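Local coordinates for protein receptor-type adenylate cyclase GRESAG 4.1 (Trypanosoma brucei, PDB 1FX2) that converts ATP to 3',5'-cyclic AMP and diphosphate through this magnesium-dependent class III catalytic domain, the probably cytoplasmic part of a membrane protein that could act as a receptor, at residues C54-V57 and K58-G61; D121-V124 and Y125-W129; S185-A188 and E189-K192. All coordinates share one frame; numbering follows the deposited sequence. Where two conformers were deposited one is given.

Interaction 1. Residues C54-V57 and K58-G61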
ATOM      1  N   CYS A  54       2.558  16.160 -20.038  1.00 12.34           N
ATOM      2  CA  CYS A  54       3.566  16.089 -18.974  1.00  9.81           C
ATOM      3  C   CYS A  54       4.830  16.849 -19.377  1.00 11.38           C
ATOM      4  O   CYS A  54       4.877  17.443 -20.518  1.00 13.01           O
ATOM      5  CB  CYS A  54       3.874  14.584 -18.672  1.00 11.60           C
ATOM      6  SG  CYS A  54       2.525  13.679 -17.928  1.00 12.83           S
ATOM      7  N   TYR A  55       5.879  16.790 -18.569  1.00 11.00           N
ATOM      8  CA  TYR A  55       7.068  17.569 -18.828  1.00 11.09           C
ATOM      9  C   TYR A  55       8.289  16.697 -18.648  1.00 14.85           C
ATOM     10  O   TYR A  55       8.496  16.083 -17.601  1.00 11.60           O
ATOM     11  CB  TYR A  55       7.115  18.713 -17.770  1.00 12.12           C
ATOM     12  CG  TYR A  55       8.318  19.621 -17.859  1.00 11.57           C
ATOM     13  CD1 TYR A  55       8.434  20.518 -18.905  1.00 13.98           C
ATOM     14  CD2 TYR A  55       9.307  19.577 -16.891  1.00 11.53           C
ATOM     15  CE1 TYR A  55       9.521  21.394 -18.969  1.00 13.92           C
ATOM     16  CE2 TYR A  55      10.432  20.440 -16.950  1.00 16.17           C
ATOM     17  CZ  TYR A  55      10.500  21.340 -18.005  1.00 14.22           C
ATOM     18  OH  TYR A  55      11.594  22.184 -18.052  1.00 19.98           O
ATOM     19  N   GLU A  56       9.129  16.657 -19.676  1.00 10.78           N
ATOM     20  CA  GLU A  56      10.358  15.903 -19.553  1.00 11.12           C
ATOM     21  C   GLU A  56      11.324  16.715 -18.728  1.00 11.50           C
ATOM     22  O   GLU A  56      11.799  17.791 -19.217  1.00 14.90           O
ATOM     23  CB  GLU A  56      10.940  15.617 -20.963  1.00 11.62           C
ATOM     24  CG  GLU A  56      12.232  14.750 -20.944  1.00 12.24           C
ATOM     25  CD  GLU A  56      12.707  14.435 -22.360  1.00 12.81           C
ATOM     26  OE1 GLU A  56      11.879  14.365 -23.267  1.00 15.33           O
ATOM     27  OE2 GLU A  56      13.951  14.335 -22.456  1.00 19.91           O
ATOM     28  N   VAL A  57      11.759  16.217 -17.559  1.00  9.99           N
ATOM     29  CA  VAL A  57      12.703  16.964 -16.730  1.00 10.98           C
ATOM     30  C   VAL A  57      14.087  16.714 -17.295  1.00 13.25           C
ATOM     31  O   VAL A  57      14.871  17.680 -17.513  1.00 14.19           O
ATOM     32  CB  VAL A  57      12.619  16.499 -15.264  1.00  9.91           C
ATOM     33  CG1 VAL A  57      13.636  17.276 -14.406  1.00 13.67           C
ATOM     34  CG2 VAL A  57      11.157  16.626 -14.798  1.00 10.37           C
ATOM     35  N   LYS A  58      14.471  15.418 -17.401  1.00 11.65           N
ATOM     36  CA  LYS A  58      15.754  15.078 -17.984  1.00 16.65           C
ATOM     37  C   LYS A  58      15.825  13.612 -18.352  1.00 18.25           C
ATOM     38  O   LYS A  58      14.992  12.822 -17.933  1.00 17.86           O
ATOM     39  CB  LYS A  58      16.855  15.363 -17.012  1.00 16.28           C
ATOM     40  CG  LYS A  58      16.789  14.706 -15.657  1.00 21.33           C
ATOM     41  CD  LYS A  58      16.967  15.765 -14.599  1.00 47.24           C
ATOM     42  CE  LYS A  58      17.949  15.375 -13.516  1.00 47.35           C
ATOM     43  NZ  LYS A  58      18.382  16.603 -12.770  1.00 37.14           N
ATOM     44  N   THR A  59      16.774  13.289 -19.209  1.00 14.08           N
ATOM     45  CA  THR A  59      16.995  11.916 -19.538  1.00 10.57           C
ATOM     46  C   THR A  59      18.450  11.706 -19.381  1.00 12.86           C
ATOM     47  O   THR A  59      19.236  12.542 -19.837  1.00 18.07           O
ATOM     48  CB  THR A  59      16.570  11.506 -20.922  1.00 17.30           C
ATOM     49  OG1 THR A  59      15.193  11.806 -21.125  1.00 35.83           O
ATOM     50  CG2 THR A  59      16.707  10.097 -21.060  1.00 24.23           C
ATOM     51  N   VAL A  60      18.847  10.553 -18.827  1.00 13.40           N
ATOM     52  CA  VAL A  60      20.261  10.167 -18.662  1.00 14.64           C
ATOM     53  C   VAL A  60      20.307   8.750 -19.237  1.00 11.20           C
ATOM     54  O   VAL A  60      19.725   7.849 -18.607  1.00 12.10           O
ATOM     55  CB  VAL A  60      20.594  10.126 -17.161  1.00 20.75           C
ATOM     56  CG1 VAL A  60      22.003   9.690 -16.914  1.00 24.58           C
ATOM     57  CG2 VAL A  60      20.414  11.558 -16.541  1.00 27.38           C
ATOM     58  N   GLY A  61      20.992   8.490 -20.376  1.00 11.94           N
ATOM     59  CA  GLY A  61      20.966   7.129 -20.926  1.00 12.14           C
ATOM     60  C   GLY A  61      19.555   6.817 -21.322  1.00 11.97           C
ATOM     61  O   GLY A  61      18.928   7.551 -22.100  1.00 12.62           O
TER
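The carboxylate of Glu56 is the flat group of this contact, and Thr59 meets one oxygen of it from above its plane. Thr59 OG1 donates a hydrogen bond to Glu56 OE2 at 3.1 Å, with the hydroxyl 56° out of that plane. Glu56 reaches this far because its chain is fully extended, with CG anti to the backbone N (chi1 -177°). The same OE2 has its stronger partner in Arg46 of helix 34-51, a salt bridge. One oxygen therefore takes both the hydroxyl and the guanidinium. The Glu56 and Thr59 side chains also touch Phe64 of the partner strand.

Next to this pair, the side chains of neighbours Val57 and Lys58 touch. Val57 CG1 lies 3.7 Å from Lys58 CD, and the lysine chain bends at chi2 and chi3. Its NZ goes on to a salt bridge with Asp155.

Val57 takes a helix-like backbone conformation, and Val57 and Lys58 both pair with Met65 of strand 63-68. This is a classic beta bulge, set in the hairpin of strands 55-60 and 63-68, whose turn carries Asp62, a predicted magnesium ligand of the cyclase site.

Interaction 2. Residues D121-V124 and Y125-W129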
ATOM      1  N   ASP A 121       4.400 -20.657 -23.455  1.00  9.57           N
ATOM      2  CA  ASP A 121       4.178 -20.970 -24.869  1.00 11.40           C
ATOM      3  C   ASP A 121       4.217 -19.658 -25.660  1.00 12.32           C
ATOM      4  O   ASP A 121       3.745 -18.637 -25.175  1.00  9.61           O
ATOM      5  CB  ASP A 121       2.791 -21.621 -24.995  1.00 10.92           C
ATOM      6  CG  ASP A 121       2.513 -22.017 -26.374  1.00 12.58           C
ATOM      7  OD1 ASP A 121       2.774 -23.180 -26.786  1.00 15.16           O
ATOM      8  OD2 ASP A 121       1.931 -21.189 -27.119  1.00 15.83           O
ATOM      9  N   PRO A 122       4.768 -19.652 -26.860  1.00  8.79           N
ATOM     10  CA  PRO A 122       4.859 -18.409 -27.644  1.00 12.13           C
ATOM     11  C   PRO A 122       3.560 -17.707 -27.839  1.00 15.03           C
ATOM     12  O   PRO A 122       3.584 -16.452 -27.823  1.00 14.62           O
ATOM     13  CB  PRO A 122       5.414 -18.895 -29.011  1.00 15.89           C
ATOM     14  CG  PRO A 122       6.275 -20.042 -28.609  1.00 19.00           C
ATOM     15  CD  PRO A 122       5.462 -20.774 -27.532  1.00 13.68           C
ATOM     16  N   GLU A 123       2.427 -18.427 -27.910  1.00 10.71           N
ATOM     17  CA  GLU A 123       1.145 -17.708 -28.116  1.00  9.93           C
ATOM     18  C   GLU A 123       0.779 -16.930 -26.834  1.00 13.84           C
ATOM     19  O   GLU A 123       0.359 -15.739 -26.896  1.00 17.41           O
ATOM     20  CB  GLU A 123       0.032 -18.729 -28.452  1.00 15.34           C
ATOM     21  CG  GLU A 123       0.414 -19.340 -29.824  1.00 25.94           C
ATOM     22  CD  GLU A 123      -0.432 -18.852 -31.004  1.00 47.51           C
ATOM     23  OE1 GLU A 123      -0.412 -19.546 -32.062  1.00 51.56           O
ATOM     24  OE2 GLU A 123      -1.107 -17.786 -30.887  1.00 53.93           O
ATOM     25  N   VAL A 124       1.067 -17.485 -25.670  1.00  8.55           N
ATOM     26  CA  VAL A 124       0.800 -16.798 -24.406  1.00  7.59           C
ATOM     27  C   VAL A 124       1.801 -15.673 -24.282  1.00  7.74           C
ATOM     28  O   VAL A 124       1.419 -14.526 -23.912  1.00 10.01           O
ATOM     29  CB  VAL A 124       1.058 -17.816 -23.223  1.00  8.04           C
ATOM     30  CG1 VAL A 124       0.960 -17.136 -21.853  1.00  9.59           C
ATOM     31  CG2 VAL A 124      -0.037 -18.914 -23.306  1.00 10.75           C
ATOM     32  N   TYR A 125       3.091 -15.965 -24.456  1.00  7.36           N
ATOM     33  CA  TYR A 125       4.125 -14.931 -24.263  1.00  6.56           C
ATOM     34  C   TYR A 125       3.890 -13.712 -25.140  1.00  8.89           C
ATOM     35  O   TYR A 125       3.984 -12.577 -24.612  1.00  9.63           O
ATOM     36  CB  TYR A 125       5.479 -15.578 -24.656  1.00  9.22           C
ATOM     37  CG  TYR A 125       6.665 -14.617 -24.441  1.00  6.91           C
ATOM     38  CD1 TYR A 125       7.323 -14.590 -23.228  1.00  8.73           C
ATOM     39  CD2 TYR A 125       7.055 -13.763 -25.441  1.00  9.37           C
ATOM     40  CE1 TYR A 125       8.417 -13.713 -22.997  1.00  8.33           C
ATOM     41  CE2 TYR A 125       8.119 -12.834 -25.211  1.00 10.19           C
ATOM     42  CZ  TYR A 125       8.776 -12.855 -23.979  1.00  9.32           C
ATOM     43  OH  TYR A 125       9.803 -11.982 -23.717  1.00  9.06           O
ATOM     44  N   SER A 126       3.633 -13.871 -26.430  0.50 11.41           N
ATOM     45  CA  SER A 126       3.503 -12.678 -27.286  0.50  6.52           C
ATOM     46  C   SER A 126       2.336 -11.778 -26.934  0.50 14.47           C
ATOM     47  O   SER A 126       2.395 -10.592 -27.245  0.50 10.05           O
ATOM     48  CB  SER A 126       3.424 -13.114 -28.753  0.50 19.80           C
ATOM     49  OG  SER A 126       2.274 -13.891 -29.023  0.50 13.60           O
ATOM     50  N   ARG A 127       1.305 -12.279 -26.244  1.00  9.10           N
ATOM     51  CA  ARG A 127       0.192 -11.402 -25.897  1.00  9.52           C
ATOM     52  C   ARG A 127       0.534 -10.599 -24.705  1.00  8.95           C
ATOM     53  O   ARG A 127      -0.172  -9.632 -24.394  1.00 12.83           O
ATOM     54  CB  ARG A 127      -1.062 -12.216 -25.482  1.00 11.90           C
ATOM     55  CG  ARG A 127      -1.700 -12.936 -26.605  1.00 14.61           C
ATOM     56  CD  ARG A 127      -2.792 -13.919 -25.969  1.00 24.51           C
ATOM     57  NE  ARG A 127      -3.040 -14.985 -26.903  1.00 51.83           N
ATOM     58  CZ  ARG A 127      -3.008 -16.290 -26.658  1.00 32.86           C
ATOM     59  NH1 ARG A 127      -2.748 -16.831 -25.453  1.00 24.41           N
ATOM     60  NH2 ARG A 127      -3.153 -17.065 -27.696  1.00 47.86           N
ATOM     61  N   LEU A 128       1.666 -10.955 -24.022  1.00  8.51           N
ATOM     62  CA  LEU A 128       2.001 -10.305 -22.744  1.00  9.48           C
ATOM     63  C   LEU A 128       3.342  -9.579 -22.756  1.00  8.66           C
ATOM     64  O   LEU A 128       3.483  -8.657 -21.928  1.00  8.88           O
ATOM     65  CB  LEU A 128       2.104 -11.380 -21.606  1.00  8.66           C
ATOM     66  CG  LEU A 128       0.765 -12.084 -21.401  1.00  9.32           C
ATOM     67  CD1 LEU A 128       0.976 -13.256 -20.407  1.00 11.67           C
ATOM     68  CD2 LEU A 128      -0.253 -11.116 -20.799  1.00 14.07           C
ATOM     69  N   TRP A 129       4.270  -9.975 -23.626  1.00  7.44           N
ATOM     70  CA  TRP A 129       5.651  -9.469 -23.551  1.00  6.11           C
ATOM     71  C   TRP A 129       6.203  -9.360 -24.923  1.00  8.54           C
ATOM     72  O   TRP A 129       5.955 -10.193 -25.813  1.00  9.82           O
ATOM     73  CB  TRP A 129       6.546 -10.475 -22.730  1.00  8.05           C
ATOM     74  CG  TRP A 129       6.159 -10.601 -21.255  1.00  7.16           C
ATOM     75  CD1 TRP A 129       5.402 -11.594 -20.695  1.00  9.16           C
ATOM     76  CD2 TRP A 129       6.511  -9.696 -20.214  1.00  7.97           C
ATOM     77  NE1 TRP A 129       5.206 -11.290 -19.362  1.00  7.72           N
ATOM     78  CE2 TRP A 129       5.926 -10.151 -19.036  1.00  7.36           C
ATOM     79  CE3 TRP A 129       7.320  -8.555 -20.183  1.00  7.33           C
ATOM     80  CZ2 TRP A 129       6.168  -9.525 -17.774  1.00  7.64           C
ATOM     81  CZ3 TRP A 129       7.528  -7.920 -18.942  1.00 10.92           C
ATOM     82  CH2 TRP A 129       6.984  -8.422 -17.777  1.00  9.06           C
TER
HETATM   83  O   HOH W   1      -0.139 -14.618 -29.418  1.00 35.61           O
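Asp121 O accepts a nearly straight bond from Tyr125 N at 2.8 Å, opening the short helix 122-128. Asp121 is its N-cap. Asp121 OD2 reaches forward to accept Glu123 N at 2.9 Å, approached on the anti side and 33° out of the carboxylate plane. One residue thus caps the first turn with its side chain and starts the helical bonding with its carbonyl. Pro122 O continues the pattern by accepting from Ser126 N at 2.9 Å.

Ser126 OG stands between its own backbone N and carbonyl carbon (chi1 64°), which puts it over the preceding turn. Ser126 has two conformers; in the one given, a water sits 2.6 Å from this OG. The same water donates to Glu123 O and there bridges the two residues.

Toward the C-terminal end the geometry changes. Arg127 N reaches Val124 O from above the carbonyl plane, a bond from residue i+3 to i. Tyr125 O takes two donors, Leu128 N and Trp129 N.

The Tyr125 hydroxyl is held outside the helix by Asp96 and Arg133, and its ring makes a cation-pi contact with Arg100. Trp129, which follows, lines the pocket that holds a dithiothreitol molecule.

Glu123 OE2 and Arg127 NH2 form a long salt bridge at 3.9 Å. OE2 lies well out of the guanidinium plane, so charge alone links them. Val124 and Leu128 run side by side, with Val124 CG1 4.1 Å from Leu128 CD1. The Arg127 guanidinium lies flat over the backbone, with Glu123 O 3.3 Å above its plane and over its centre.

Interaction 3. Residues S185-A188 and E189-K192; sequences SLSA and EDRK
Asp190 folds back over Ser187 at the start of helix 188-192. Its CB lies 3.8 Å from Leu186 CB and also rests near Ser187 O. Its CG comes within 3.1 Å of Ser187 OG. OD1 stays near the same OG. At the tip, OD2 accepts Ser187 N at 2.9 Å, with the N-H coming from above the carboxylate plane. Asp190 CG is anti to its carbonyl carbon (chi1 -71°), and this swings the carboxylate back toward the N-terminal end of the helix.

Ser187, the N-cap, returns the bond. Its OG accepts Asp190 N at 3.0 Å. The two residues thus cap each other's backbone N-H, and both bonds have the same N-H...acceptor angle, 158°. Ser187 O then accepts Arg191 N at 2.9 Å, and Ala188 O takes Lys192 N in the next, less straight bond.

Arg191 shares this first torsion, and its CG packs 3.8 Å from Leu186 CB. The chain bends at chi3, and the guanidinium then lies with one face over Ser187 O and Ala188 CA. NH1 bonds to Tyr183 O of helix 180-184 but is modelled too close to Leu186 O, so the exact guanidinium position is doubtful. Leu186 is buried and touches Pro71 and Phe72 of helix 71-87, while Asp190 also touches Phe72. The aliphatic part of Lys192 runs past Ala188 O, with CG 3.4 Å from it. Lys192 NZ forms a salt bridge with Asp89 of the second subunit.

The reciprocal pair of Ser187 and Asp190 is a capping box, starting a short surface helix of the cyclase domain.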
ATOM      1  N   SER A 185      -3.599  10.410  -4.437  1.00 11.48           N
ATOM      2  CA  SER A 185      -3.631  11.744  -5.073  1.00 11.20           C
ATOM      3  C   SER A 185      -4.652  11.758  -6.189  1.00 13.15           C
ATOM      4  O   SER A 185      -4.959  12.809  -6.778  1.00 18.17           O
ATOM      5  CB  SER A 185      -2.261  12.174  -5.540  1.00 11.41           C
ATOM      6  OG  SER A 185      -1.447  12.324  -4.408  1.00 19.45           O
ATOM      7  N   LEU A 186      -4.987  10.570  -6.688  1.00 14.02           N
ATOM      8  CA  LEU A 186      -5.966  10.463  -7.744  1.00 13.34           C
ATOM      9  C   LEU A 186      -7.334  10.672  -7.126  1.00 17.39           C
ATOM     10  O   LEU A 186      -7.565  10.316  -5.952  1.00 22.44           O
ATOM     11  CB  LEU A 186      -5.983   9.009  -8.268  1.00 15.46           C
ATOM     12  CG  LEU A 186      -4.652   8.587  -8.886  1.00 14.41           C
ATOM     13  CD1 LEU A 186      -4.682   7.062  -9.186  1.00 12.90           C
ATOM     14  CD2 LEU A 186      -4.420   9.347 -10.139  1.00 17.24           C
ATOM     15  N   SER A 187      -8.250  11.198  -7.922  1.00 14.25           N
ATOM     16  CA  SER A 187      -9.580  11.275  -7.364  1.00 17.09           C
ATOM     17  C   SER A 187     -10.251   9.902  -7.272  1.00 17.21           C
ATOM     18  O   SER A 187      -9.786   8.900  -7.833  1.00 14.99           O
ATOM     19  CB  SER A 187     -10.459  12.186  -8.236  1.00 16.39           C
ATOM     20  OG  SER A 187     -10.801  11.476  -9.440  1.00 16.43           O
ATOM     21  N   ALA A 188     -11.339   9.777  -6.518  1.00 15.26           N
ATOM     22  CA  ALA A 188     -12.068   8.520  -6.434  1.00 14.40           C
ATOM     23  C   ALA A 188     -12.545   8.012  -7.787  1.00 15.32           C
ATOM     24  O   ALA A 188     -12.487   6.809  -8.087  1.00 15.36           O
ATOM     25  CB  ALA A 188     -13.315   8.708  -5.441  1.00 18.16           C
ATOM     26  N   GLU A 189     -12.971   8.973  -8.638  1.00 18.00           N
ATOM     27  CA  GLU A 189     -13.452   8.597  -9.957  1.00 16.98           C
ATOM     28  C   GLU A 189     -12.266   8.099 -10.809  1.00 15.41           C
ATOM     29  O   GLU A 189     -12.399   7.100 -11.556  1.00 17.29           O
ATOM     30  CB  GLU A 189     -14.153   9.793 -10.660  1.00 21.99           C
ATOM     31  CG  GLU A 189     -14.542   9.537 -12.135  1.00 39.65           C
ATOM     32  CD  GLU A 189     -15.648   8.476 -12.348  1.00 56.35           C
ATOM     33  OE1 GLU A 189     -16.830   8.875 -12.437  1.00 44.81           O
ATOM     34  OE2 GLU A 189     -15.354   7.257 -12.510  1.00 50.39           O
ATOM     35  N   ASP A 190     -11.112   8.754 -10.657  1.00 13.70           N
ATOM     36  CA  ASP A 190      -9.864   8.345 -11.387  1.00 16.18           C
ATOM     37  C   ASP A 190      -9.535   6.897 -10.923  1.00 14.52           C
ATOM     38  O   ASP A 190      -9.162   6.047 -11.742  1.00 12.38           O
ATOM     39  CB  ASP A 190      -8.595   9.130 -10.976  1.00 18.43           C
ATOM     40  CG  ASP A 190      -8.503  10.635 -11.410  1.00 31.89           C
ATOM     41  OD1 ASP A 190      -9.074  11.052 -12.428  1.00 19.68           O
ATOM     42  OD2 ASP A 190      -7.741  11.420 -10.737  1.00 25.32           O
ATOM     43  N   ARG A 191      -9.611   6.595  -9.621  0.50 16.57           N
ATOM     44  CA  ARG A 191      -9.267   5.264  -9.179  1.00  7.79           C
ATOM     45  C   ARG A 191     -10.162   4.179  -9.744  1.00 12.00           C
ATOM     46  O   ARG A 191      -9.779   3.003  -9.798  1.00 12.38           O
ATOM     47  CB  ARG A 191      -9.217   5.148  -7.653  1.00 14.51           C
ATOM     48  CG  ARG A 191      -7.998   5.943  -7.164  1.00 14.54           C
ATOM     49  CD  ARG A 191      -7.758   5.716  -5.662  1.00 15.01           C
ATOM     50  NE  ARG A 191      -8.815   6.313  -4.915  1.00 26.25           N
ATOM     51  CZ  ARG A 191      -8.730   7.539  -4.519  1.00 21.92           C
ATOM     52  NH1 ARG A 191      -7.621   8.209  -4.804  1.00 23.31           N
ATOM     53  NH2 ARG A 191      -9.718   8.053  -3.783  1.00 25.78           N
ATOM     54  N   LYS A 192     -11.433   4.500 -10.049  1.00 11.60           N
ATOM     55  CA  LYS A 192     -12.292   3.505 -10.634  1.00 11.03           C
ATOM     56  C   LYS A 192     -11.879   3.118 -12.029  1.00 10.92           C
ATOM     57  O   LYS A 192     -12.319   2.057 -12.504  1.00 16.25           O
ATOM     58  CB  LYS A 192     -13.747   4.019 -10.734  1.00 15.36           C
ATOM     59  CG  LYS A 192     -14.288   4.241  -9.305  1.00 21.97           C
ATOM     60  CD  LYS A 192     -15.756   4.594  -9.296  1.00 24.42           C
ATOM     61  CE  LYS A 192     -16.164   4.813  -7.759  1.00 23.10           C
ATOM     62  NZ  LYS A 192     -17.630   4.786  -7.770  1.00 38.68           N
TER

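Overall arrangement
All three are local surface contacts within the cyclase catalytic domain, and none touches another. Interactions 1 and 2 lie on opposite sides of the chain's centre, with their centres about 31 Å apart. Interaction 1 belongs to an outermost strand of the main sheet and is the one near the predicted magnesium site. Its hydrogen bond joins two side chains along a strand distorted by a bulge. Interactions 2 and 3 belong to separate short helices, and side chains cap backbone N-H groups at both starts. In 185-192 the capping is reciprocal; in 121-129 an aspartate caps alone and a water adds a bridge. Interaction 3 alone has a partner in the second subunit.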